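Local coordinates for amidohydrolase (Thermotoga maritima, PDB 3OOQ), which is probably a hydrolase of the metal-dependent amidohydrolase family, perhaps acting as an allantoinase, at residues F[11-16]-F[52-57]; F[20-25]-F[34-39]. All coordinates share one frame; numbering follows the deposited sequence.

Contact 1. Residues F[11-16]-F[52-57]; sequences NATVFP and GKFLFP
The rings of F15 and F56 lie against each other as an offset stack, centroids 4.4 Å apart and planes only 14° from parallel. F56 CZ sits under the rim of the F15 ring, 3.3 Å from F15 CG, while F15 CB stands over the centre of the F56 ring as a CH-pi contact. Matching first torsions, chi1 near -85° with CG beside the backbone N, on neighbouring parallel strands lay the two rings side by side. F54 comes in next to them: its CD2 is 3.7 Å from F15 CE1, and T13 CB rests over one face of the F54 ring.

Beneath the rings two strands run parallel, 12-14 and 54-57, paired T13 with F54 and V14 with L55. The ladder is T13 N to K53 O, L55 N to T13 O and F15 N to L55 O, each 3.0 Å; the last is the straightest, 173° at the hydrogen. T13 and F54 share one face of this sheet, V14 and L55 the other. The strand beginning at F54 is the one that leads from the N-terminal beta structure into the amidohydrolase barrel, a TIM-barrel fold.

Beyond T13 a water joins N11 O to G52 N, and a second, on T13 OG1, donates to K53 O, which thus takes two bonds. Farther out, W364 meets the F56 ring and H367 the F15 ring, both steeply inclined, while L333 of helix 329-334 touches both phenylalanines. K53 NZ turns away to a salt bridge with E376, and N11 ND2 bonds to T51 OG1.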
# COMPACT_ATOMS: atom_id res chain seq x y z
N ASN F 11 28.06 -62.44 -8.07
CA ASN F 11 26.91 -63.14 -8.65
C ASN F 11 25.62 -62.32 -8.76
O ASN F 11 24.52 -62.88 -8.85
CB ASN F 11 26.69 -64.49 -7.92
CG ASN F 11 25.85 -65.47 -8.73
OD1 ASN F 11 25.97 -65.55 -9.96
ND2 ASN F 11 25.00 -66.20 -8.05
N ALA F 12 25.75 -60.99 -8.76
CA ALA F 12 24.66 -60.11 -9.12
C ALA F 12 24.39 -60.20 -10.62
O ALA F 12 25.25 -60.64 -11.39
CB ALA F 12 25.01 -58.66 -8.76
N THR F 13 23.19 -59.79 -11.04
CA THR F 13 23.01 -59.37 -12.43
C THR F 13 23.54 -57.93 -12.45
O THR F 13 22.95 -57.02 -11.85
CB THR F 13 21.54 -59.42 -12.87
OG1 THR F 13 21.03 -60.75 -12.71
CG2 THR F 13 21.39 -58.98 -14.35
N VAL F 14 24.68 -57.76 -13.12
CA VAL F 14 25.38 -56.48 -13.16
C VAL F 14 24.95 -55.70 -14.39
O VAL F 14 24.98 -56.23 -15.51
CB VAL F 14 26.95 -56.65 -13.15
CG1 VAL F 14 27.66 -55.28 -13.14
CG2 VAL F 14 27.40 -57.48 -11.95
N PHE F 15 24.55 -54.44 -14.18
CA PHE F 15 24.19 -53.52 -15.24
C PHE F 15 25.24 -52.41 -15.36
O PHE F 15 25.11 -51.36 -14.72
CB PHE F 15 22.80 -52.92 -14.95
CG PHE F 15 21.65 -53.78 -15.41
CD1 PHE F 15 21.28 -54.92 -14.70
CD2 PHE F 15 20.93 -53.43 -16.54
CE1 PHE F 15 20.22 -55.72 -15.12
CE2 PHE F 15 19.85 -54.23 -16.97
CZ PHE F 15 19.50 -55.38 -16.25
N PRO F 16 26.29 -52.63 -16.19
CA PRO F 16 27.30 -51.58 -16.37
C PRO F 16 26.76 -50.31 -17.03
O PRO F 16 27.38 -49.24 -16.89
CB PRO F 16 28.33 -52.23 -17.31
CG PRO F 16 28.06 -53.68 -17.29
CD PRO F 16 26.59 -53.83 -17.00
N GLY F 52 20.72 -63.32 -6.95
CA GLY F 52 19.32 -62.92 -7.00
C GLY F 52 19.07 -61.41 -7.03
O GLY F 52 17.94 -60.98 -7.24
N LYS F 53 20.14 -60.62 -6.85
CA LYS F 53 20.05 -59.16 -6.78
C LYS F 53 20.57 -58.51 -8.07
O LYS F 53 21.13 -59.19 -8.93
CB LYS F 53 20.85 -58.63 -5.58
CG LYS F 53 20.65 -59.38 -4.26
CD LYS F 53 19.23 -59.20 -3.73
CE LYS F 53 18.94 -60.07 -2.49
NZ LYS F 53 17.51 -59.86 -2.14
N PHE F 54 20.38 -57.20 -8.20
CA PHE F 54 20.81 -56.42 -9.36
C PHE F 54 21.72 -55.31 -8.88
O PHE F 54 21.41 -54.64 -7.89
CB PHE F 54 19.60 -55.82 -10.09
CG PHE F 54 18.71 -56.83 -10.74
CD1 PHE F 54 18.12 -57.86 -10.01
CD2 PHE F 54 18.45 -56.76 -12.10
CE1 PHE F 54 17.30 -58.82 -10.64
CE2 PHE F 54 17.63 -57.70 -12.74
CZ PHE F 54 17.06 -58.73 -12.01
N LEU F 55 22.84 -55.12 -9.56
CA LEU F 55 23.81 -54.10 -9.17
C LEU F 55 23.87 -53.04 -10.25
O LEU F 55 24.21 -53.33 -11.41
CB LEU F 55 25.19 -54.72 -8.94
CG LEU F 55 26.26 -53.85 -8.29
CD1 LEU F 55 25.86 -53.42 -6.88
CD2 LEU F 55 27.58 -54.60 -8.25
N PHE F 56 23.54 -51.80 -9.87
CA PHE F 56 23.47 -50.69 -10.80
C PHE F 56 24.45 -49.62 -10.38
O PHE F 56 24.85 -49.59 -9.22
CB PHE F 56 22.04 -50.12 -10.83
CG PHE F 56 21.12 -50.85 -11.78
CD1 PHE F 56 20.66 -52.13 -11.48
CD2 PHE F 56 20.75 -50.27 -12.99
CE1 PHE F 56 19.83 -52.80 -12.36
CE2 PHE F 56 19.90 -50.93 -13.87
CZ PHE F 56 19.45 -52.21 -13.56
N PRO F 57 24.88 -48.76 -11.33
CA PRO F 57 25.55 -47.55 -10.87
C PRO F 57 24.53 -46.66 -10.16
O PRO F 57 23.31 -46.83 -10.37
CB PRO F 57 25.99 -46.88 -12.18
CG PRO F 57 25.05 -47.34 -13.19
CD PRO F 57 24.53 -48.69 -12.76
O HOH W 1 22.18 -63.44 -9.43
O HOH W 2 20.43 -61.36 -10.17

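Contact 2. Residues F[20-25]-F[34-39]; sequences RPFKGD and EKVGEN
F22 has chi1 at 59°, CG set between its backbone N and carbonyl carbon, which directs the ring at strand 34-37. D25 takes the other course: CG lies beside its backbone N (chi1 -48°), which carries the carboxylate across to E38 and N39. The F22 ring meets V36 at its edge, CZ to V36 CG1 3.5 Å, the two side chains crossing at about a right angle. Its CE2 reaches the backbone of G37, 3.6 Å from G37 C.

Beyond the ring the backbones join. D25 and G37 form an antiparallel hydrogen-bonded pair: D25 N donates to G37 O at 2.7 Å, and G37 N returns a nearly straight bond, 175° at the hydrogen, to D25 O. This is the open end of the beta hairpin made by strands 24-29 and 32-37, the outer part of a small four-stranded mixed sheet near the N-terminus. Toward the turn, E34 and K35 both face L27 in a classic beta bulge. The backbones of the two glycines also come close, with G24 C 3.6 Å from G37 O.

The buried carboxylate of D25 is well supplied with donors. OD2 receives I40 N and a salt bridge from K10 NZ, while OD1 takes N11 N and a water at 2.5 Å. That water also donates weakly to E38 O. OD2 lies 3.4 Å from E38 O as well, two acceptors side by side with no bond between them, a proximity that the donors probably offset. Such a setting would be expected to keep D25 ionised. OD2 itself lies 3.4 Å from N39 CA, close against the chain as it leaves the strand.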
# COMPACT_ATOMS: atom_id res chain seq x y z
N ARG F 20 26.10 -54.34 -22.14
CA ARG F 20 24.97 -55.18 -21.77
C ARG F 20 25.13 -55.87 -20.41
O ARG F 20 26.24 -56.22 -20.03
CB ARG F 20 24.66 -56.19 -22.87
CG ARG F 20 23.49 -55.74 -23.73
CD ARG F 20 23.65 -56.11 -25.19
NE ARG F 20 22.97 -55.13 -26.05
CZ ARG F 20 21.84 -55.36 -26.73
NH1 ARG F 20 21.31 -54.39 -27.48
NH2 ARG F 20 21.23 -56.54 -26.66
N PRO F 21 24.00 -56.07 -19.69
CA PRO F 21 24.06 -56.72 -18.39
C PRO F 21 24.55 -58.17 -18.47
O PRO F 21 24.49 -58.79 -19.53
CB PRO F 21 22.61 -56.65 -17.88
CG PRO F 21 21.77 -56.43 -19.11
CD PRO F 21 22.62 -55.71 -20.09
N PHE F 22 25.04 -58.69 -17.36
CA PHE F 22 25.54 -60.07 -17.30
C PHE F 22 25.50 -60.47 -15.84
O PHE F 22 25.49 -59.60 -14.96
CB PHE F 22 26.99 -60.15 -17.80
CG PHE F 22 27.94 -59.29 -17.02
CD1 PHE F 22 28.04 -57.93 -17.27
CD2 PHE F 22 28.72 -59.84 -16.01
CE1 PHE F 22 28.90 -57.12 -16.53
CE2 PHE F 22 29.60 -59.06 -15.26
CZ PHE F 22 29.70 -57.70 -15.52
N LYS F 23 25.47 -61.78 -15.60
CA LYS F 23 25.63 -62.32 -14.27
C LYS F 23 27.12 -62.35 -13.95
O LYS F 23 27.92 -62.87 -14.73
CB LYS F 23 25.03 -63.73 -14.22
CG LYS F 23 24.47 -64.12 -12.85
CD LYS F 23 23.31 -65.13 -12.96
CE LYS F 23 21.97 -64.47 -13.33
NZ LYS F 23 20.82 -65.44 -13.27
N GLY F 24 27.51 -61.75 -12.83
CA GLY F 24 28.93 -61.63 -12.54
C GLY F 24 29.27 -60.78 -11.35
O GLY F 24 28.43 -60.51 -10.49
N ASP F 25 30.52 -60.34 -11.31
CA ASP F 25 31.12 -59.78 -10.11
C ASP F 25 31.68 -58.39 -10.34
O ASP F 25 32.00 -58.00 -11.48
CB ASP F 25 32.27 -60.68 -9.60
CG ASP F 25 31.89 -62.15 -9.53
OD1 ASP F 25 30.74 -62.48 -9.18
OD2 ASP F 25 32.77 -63.00 -9.81
N GLU F 34 37.47 -51.50 -9.38
CA GLU F 34 38.75 -52.04 -9.84
C GLU F 34 38.56 -53.02 -11.01
O GLU F 34 39.27 -52.91 -12.02
CB GLU F 34 39.52 -52.72 -8.68
CG GLU F 34 41.01 -52.95 -9.02
CD GLU F 34 41.74 -53.91 -8.07
OE1 GLU F 34 41.60 -53.79 -6.83
OE2 GLU F 34 42.49 -54.78 -8.57
N LYS F 35 37.63 -53.96 -10.88
CA LYS F 35 37.41 -55.00 -11.89
C LYS F 35 35.93 -55.28 -12.06
O LYS F 35 35.18 -55.24 -11.09
CB LYS F 35 38.12 -56.32 -11.50
CG LYS F 35 39.62 -56.36 -11.73
CD LYS F 35 40.19 -57.74 -11.35
CE LYS F 35 41.66 -57.66 -10.96
NZ LYS F 35 42.27 -59.02 -10.84
N VAL F 36 35.54 -55.58 -13.29
CA VAL F 36 34.16 -55.91 -13.64
C VAL F 36 34.15 -57.14 -14.55
O VAL F 36 34.83 -57.16 -15.58
CB VAL F 36 33.47 -54.76 -14.40
CG1 VAL F 36 32.06 -55.16 -14.86
CG2 VAL F 36 33.41 -53.51 -13.53
N GLY F 37 33.39 -58.16 -14.17
CA GLY F 37 33.30 -59.34 -15.03
C GLY F 37 32.79 -60.61 -14.41
O GLY F 37 32.34 -60.63 -13.27
N GLU F 38 32.91 -61.68 -15.20
CA GLU F 38 32.34 -63.00 -14.95
C GLU F 38 32.69 -63.68 -13.62
O GLU F 38 31.79 -64.05 -12.85
CB GLU F 38 32.77 -63.93 -16.09
CG GLU F 38 31.74 -64.97 -16.49
CD GLU F 38 30.79 -64.48 -17.56
OE1 GLU F 38 30.53 -63.25 -17.61
OE2 GLU F 38 30.31 -65.31 -18.36
N ASN F 39 33.99 -63.88 -13.38
CA ASN F 39 34.45 -64.71 -12.26
C ASN F 39 35.66 -64.12 -11.53
O ASN F 39 36.77 -64.65 -11.62
CB ASN F 39 34.79 -66.14 -12.75
CG ASN F 39 33.62 -67.10 -12.64
OD1 ASN F 39 33.10 -67.59 -13.65
ND2 ASN F 39 33.19 -67.37 -11.41
O HOH W 3 29.96 -64.69 -9.94

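Overall arrangement
Contact 2 falls within the stretch of chain between the two segments of contact 1, and the two centres are about 8 Å apart, on the same side of the chain's centre. They belong to different sheets: contact 2 to the four-stranded sheet with 24-29 and 32-37, contact 1 to the large branched sheet reached through strand 54-64. The chain turns corners at N11 and K23, leaving one sheet or face for another. Segments 11-16 and 20-25 run next to each other there, with V14 N probably bonded to F22 O and V14 CG2 packed on G24 O. The small N-terminal sheet is thereby joined, through strand 12-14, to the strand that leads into the barrel.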